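Local coordinates for protein putative esterase (Sulfolobus solfataricus P2, PDB 2RAU) that probably acts as a lipase or esterase of the alpha/beta-hydrolase fold and binds calcium ions, at residues A[49-55]-A[93-99]. Sequence-based numbering, arbitrary orientation.
Sequences GNDAVLI and GFNVYTI
Two strands of the central sheet of an alpha/beta-hydrolase fold, 52-55 and 94-99, pair in parallel, with a beta bulge in 49-55 just before strand 52-55, whose Asp-51 carbonyl is held by the amide of Asn-95. Upstream of the bulge, Asn-50 N binds Gly-93 O (2.8 Å) and its own carbonyl accepts Asn-95 N; past it, Val-53, Tyr-97 and Ile-55 continue the regular backbone ladder. In between, Asp-51 and Ala-52 stand opposite the single residue Asn-95, a one-residue shift. With CG anti to its carbonyl carbon (chi1 -71°), the amide of Asn-95 is carried across to the other strand. There ND2 donates to Asp-51 O (3.0 Å), the acceptor lying close to the amide plane. OD1 takes a water that also accepts from Gly-49 N. Cut back to alanine, Asn-95 would lose both amide contacts, and the Asp-51 carbonyl would probably be left without this donor and the bulge less firmly held. Val-53, Ile-55 and Val-96 share one face, where Ile-55 CD1 packs on Val-96 CG1; on the other, Leu-54 CD1 meets Tyr-97 CB at 4.0 Å. Val-53 CG2 also reaches Phe-94 CD2 (3.8 Å), and Ala-52 CB lies 4.0 Å from Tyr-97 CE1, against helix 123-141, whose Asp-140 holds the tyrosine hydroxyl. The order 37-45, 94-100, 52-56, 146-151, with 37-45 antiparallel to 94-100 and the other three parallel, is that of the canonical alpha/beta-hydrolase sheet.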
ATOM      1  N   GLY A  49      -5.986 -16.033 -14.969  1.00 28.69           N
ATOM      2  CA  GLY A  49      -5.676 -16.471 -13.603  1.00 26.71           C
ATOM      3  C   GLY A  49      -6.950 -16.987 -12.953  1.00 26.65           C
ATOM      4  O   GLY A  49      -8.020 -17.042 -13.590  1.00 26.36           O
ATOM      5  N   ASN A  50      -6.844 -17.370 -11.688  1.00 26.26           N
ATOM      6  CA  ASN A  50      -7.976 -17.872 -10.929  1.00 26.76           C
ATOM      7  C   ASN A  50      -8.098 -17.249  -9.560  1.00 24.70           C
ATOM      8  O   ASN A  50      -7.166 -16.668  -9.042  1.00 25.14           O
ATOM      9  CB  ASN A  50      -7.907 -19.384 -10.802  1.00 29.71           C
ATOM     10  CG  ASN A  50      -8.230 -20.079 -12.104  1.00 31.90           C
ATOM     11  OD1 ASN A  50      -7.346 -20.648 -12.716  1.00 42.51           O
ATOM     12  ND2 ASN A  50      -9.482 -19.993 -12.559  1.00 31.12           N
ATOM     13  N   ASP A  51      -9.301 -17.363  -9.008  1.00 23.36           N
ATOM     14  CA  ASP A  51      -9.643 -16.854  -7.685  1.00 23.89           C
ATOM     15  C   ASP A  51      -9.558 -15.345  -7.681  1.00 24.06           C
ATOM     16  O   ASP A  51      -9.698 -14.715  -8.738  1.00 25.82           O
ATOM     17  CB  ASP A  51      -8.767 -17.456  -6.604  1.00 25.76           C
ATOM     18  CG  ASP A  51      -9.516 -17.680  -5.306  1.00 29.68           C
ATOM     19  OD1 ASP A  51     -10.123 -16.744  -4.714  1.00 31.39           O
ATOM     20  OD2 ASP A  51      -9.480 -18.832  -4.861  1.00 29.94           O
ATOM     21  N   ALA A  52      -9.356 -14.782  -6.493  1.00 23.10           N
ATOM     22  CA  ALA A  52      -9.291 -13.328  -6.344  1.00 26.00           C
ATOM     23  C   ALA A  52      -8.578 -12.911  -5.059  1.00 24.65           C
ATOM     24  O   ALA A  52      -8.971 -13.313  -3.959  1.00 23.47           O
ATOM     25  CB  ALA A  52     -10.714 -12.722  -6.404  1.00 24.44           C
ATOM     26  N   VAL A  53      -7.512 -12.121  -5.226  1.00 25.53           N
ATOM     27  CA  VAL A  53      -6.797 -11.462  -4.136  1.00 25.40           C
ATOM     28  C   VAL A  53      -6.816  -9.980  -4.400  1.00 24.66           C
ATOM     29  O   VAL A  53      -6.390  -9.565  -5.466  1.00 24.83           O
ATOM     30  CB  VAL A  53      -5.319 -11.907  -4.056  1.00 27.65           C
ATOM     31  CG1 VAL A  53      -4.680 -11.262  -2.884  1.00 25.91           C
ATOM     32  CG2 VAL A  53      -5.244 -13.462  -3.974  1.00 21.55           C
ATOM     33  N   LEU A  54      -7.290  -9.196  -3.435  1.00 23.52           N
ATOM     34  CA  LEU A  54      -7.246  -7.739  -3.521  1.00 24.80           C
ATOM     35  C   LEU A  54      -6.223  -7.236  -2.493  1.00 25.48           C
ATOM     36  O   LEU A  54      -6.280  -7.583  -1.291  1.00 24.02           O
ATOM     37  CB  LEU A  54      -8.622  -7.100  -3.253  1.00 25.99           C
ATOM     38  CG  LEU A  54      -8.695  -5.582  -3.003  1.00 22.65           C
ATOM     39  CD1 LEU A  54      -8.231  -4.830  -4.292  1.00 23.78           C
ATOM     40  CD2 LEU A  54     -10.093  -5.191  -2.531  1.00 24.38           C
ATOM     41  N   ILE A  55      -5.307  -6.404  -2.964  1.00 26.19           N
ATOM     42  CA  ILE A  55      -4.274  -5.803  -2.095  1.00 26.11           C
ATOM     43  C   ILE A  55      -4.488  -4.315  -1.939  1.00 24.04           C
ATOM     44  O   ILE A  55      -4.527  -3.580  -2.898  1.00 25.95           O
ATOM     45  CB  ILE A  55      -2.838  -6.146  -2.603  1.00 26.36           C
ATOM     46  CG1 ILE A  55      -2.760  -7.668  -2.915  1.00 29.21           C
ATOM     47  CG2 ILE A  55      -1.754  -5.684  -1.548  1.00 22.66           C
ATOM     48  CD1 ILE A  55      -1.393  -8.236  -3.261  1.00 29.06           C
ATOM     49  N   GLY A  93      -0.563 -17.915 -10.612  1.00 24.42           N
ATOM     50  CA  GLY A  93      -1.884 -18.309 -11.072  1.00 24.22           C
ATOM     51  C   GLY A  93      -3.090 -17.570 -10.547  1.00 26.02           C
ATOM     52  O   GLY A  93      -4.209 -17.880 -10.939  1.00 24.25           O
ATOM     53  N   PHE A  94      -2.878 -16.588  -9.678  1.00 24.95           N
ATOM     54  CA  PHE A  94      -3.962 -15.826  -9.088  1.00 22.66           C
ATOM     55  C   PHE A  94      -4.356 -14.611  -9.919  1.00 24.38           C
ATOM     56  O   PHE A  94      -3.524 -14.003 -10.607  1.00 26.27           O
ATOM     57  CB  PHE A  94      -3.625 -15.376  -7.671  1.00 23.77           C
ATOM     58  CG  PHE A  94      -3.682 -16.471  -6.651  1.00 25.65           C
ATOM     59  CD1 PHE A  94      -2.578 -17.286  -6.424  1.00 27.55           C
ATOM     60  CD2 PHE A  94      -4.839 -16.696  -5.920  1.00 28.04           C
ATOM     61  CE1 PHE A  94      -2.649 -18.305  -5.511  1.00 29.88           C
ATOM     62  CE2 PHE A  94      -4.916 -17.702  -4.999  1.00 30.70           C
ATOM     63  CZ  PHE A  94      -3.833 -18.510  -4.777  1.00 25.19           C
ATOM     64  N   ASN A  95      -5.647 -14.286  -9.853  1.00 24.43           N
ATOM     65  CA  ASN A  95      -6.141 -13.002 -10.304  1.00 25.37           C
ATOM     66  C   ASN A  95      -5.831 -12.071  -9.122  1.00 25.67           C
ATOM     67  O   ASN A  95      -6.350 -12.264  -8.024  1.00 25.06           O
ATOM     68  CB  ASN A  95      -7.645 -12.976 -10.567  1.00 26.05           C
ATOM     69  CG  ASN A  95      -8.074 -13.757 -11.796  1.00 25.09           C
ATOM     70  OD1 ASN A  95      -7.450 -13.658 -12.870  1.00 27.59           O
ATOM     71  ND2 ASN A  95      -9.128 -14.553 -11.637  1.00 24.39           N
ATOM     72  N   VAL A  96      -5.018 -11.056  -9.354  1.00 25.99           N
ATOM     73  CA  VAL A  96      -4.642 -10.114  -8.296  1.00 24.11           C
ATOM     74  C   VAL A  96      -5.114  -8.724  -8.684  1.00 25.72           C
ATOM     75  O   VAL A  96      -4.924  -8.304  -9.790  1.00 26.89           O
ATOM     76  CB  VAL A  96      -3.112 -10.106  -8.021  1.00 25.15           C
ATOM     77  CG1 VAL A  96      -2.778  -9.260  -6.742  1.00 26.78           C
ATOM     78  CG2 VAL A  96      -2.593 -11.613  -7.928  1.00 24.42           C
ATOM     79  N   TYR A  97      -5.725  -8.028  -7.736  1.00 24.61           N
ATOM     80  CA  TYR A  97      -6.298  -6.743  -7.967  1.00 24.93           C
ATOM     81  C   TYR A  97      -5.747  -5.790  -6.947  1.00 24.42           C
ATOM     82  O   TYR A  97      -5.351  -6.183  -5.847  1.00 24.70           O
ATOM     83  CB  TYR A  97      -7.831  -6.786  -7.787  1.00 24.58           C
ATOM     84  CG  TYR A  97      -8.594  -7.756  -8.676  1.00 25.43           C
ATOM     85  CD1 TYR A  97      -8.728  -9.102  -8.328  1.00 22.94           C
ATOM     86  CD2 TYR A  97      -9.225  -7.323  -9.817  1.00 24.19           C
ATOM     87  CE1 TYR A  97      -9.480  -9.985  -9.101  1.00 22.73           C
ATOM     88  CE2 TYR A  97      -9.991  -8.212 -10.608  1.00 26.38           C
ATOM     89  CZ  TYR A  97     -10.104  -9.538 -10.240  1.00 23.03           C
ATOM     90  OH  TYR A  97     -10.896 -10.352 -11.021  1.00 24.71           O
ATOM     91  N   THR A  98      -5.722  -4.503  -7.294  0.50 26.22           N
ATOM     92  CA  THR A  98      -5.266  -3.495  -6.365  0.50 24.08           C
ATOM     93  C   THR A  98      -5.854  -2.133  -6.771  0.50 24.23           C
ATOM     94  O   THR A  98      -6.012  -1.836  -7.937  0.50 23.57           O
ATOM     95  CB  THR A  98      -3.715  -3.492  -6.210  0.50 26.52           C
ATOM     96  OG1 THR A  98      -3.321  -2.512  -5.229  0.50 17.63           O
ATOM     97  CG2 THR A  98      -2.991  -3.264  -7.578  0.50 21.23           C
ATOM     98  N   ILE A  99      -6.116  -1.321  -5.762  1.00 25.07           N
ATOM     99  CA  ILE A  99      -6.902  -0.080  -5.840  1.00 25.46           C
ATOM    100  C   ILE A  99      -6.016   1.161  -5.768  1.00 25.61           C
ATOM    101  O   ILE A  99      -5.028   1.197  -4.998  1.00 25.70           O
ATOM    102  CB  ILE A  99      -7.934  -0.063  -4.669  1.00 25.46           C
ATOM    103  CG1 ILE A  99      -8.802   1.202  -4.718  1.00 27.67           C
ATOM    104  CG2 ILE A  99      -7.243  -0.213  -3.299  1.00 25.83           C
ATOM    105  CD1 ILE A  99     -10.018   1.288  -3.651  1.00 24.08           C
TER
HETATM  106  O   HOH W   1      -8.053 -14.128 -15.341  1.00 29.60           O
HETATM  107  O   HOH W   2      -4.645 -20.092 -12.305  1.00 36.61           O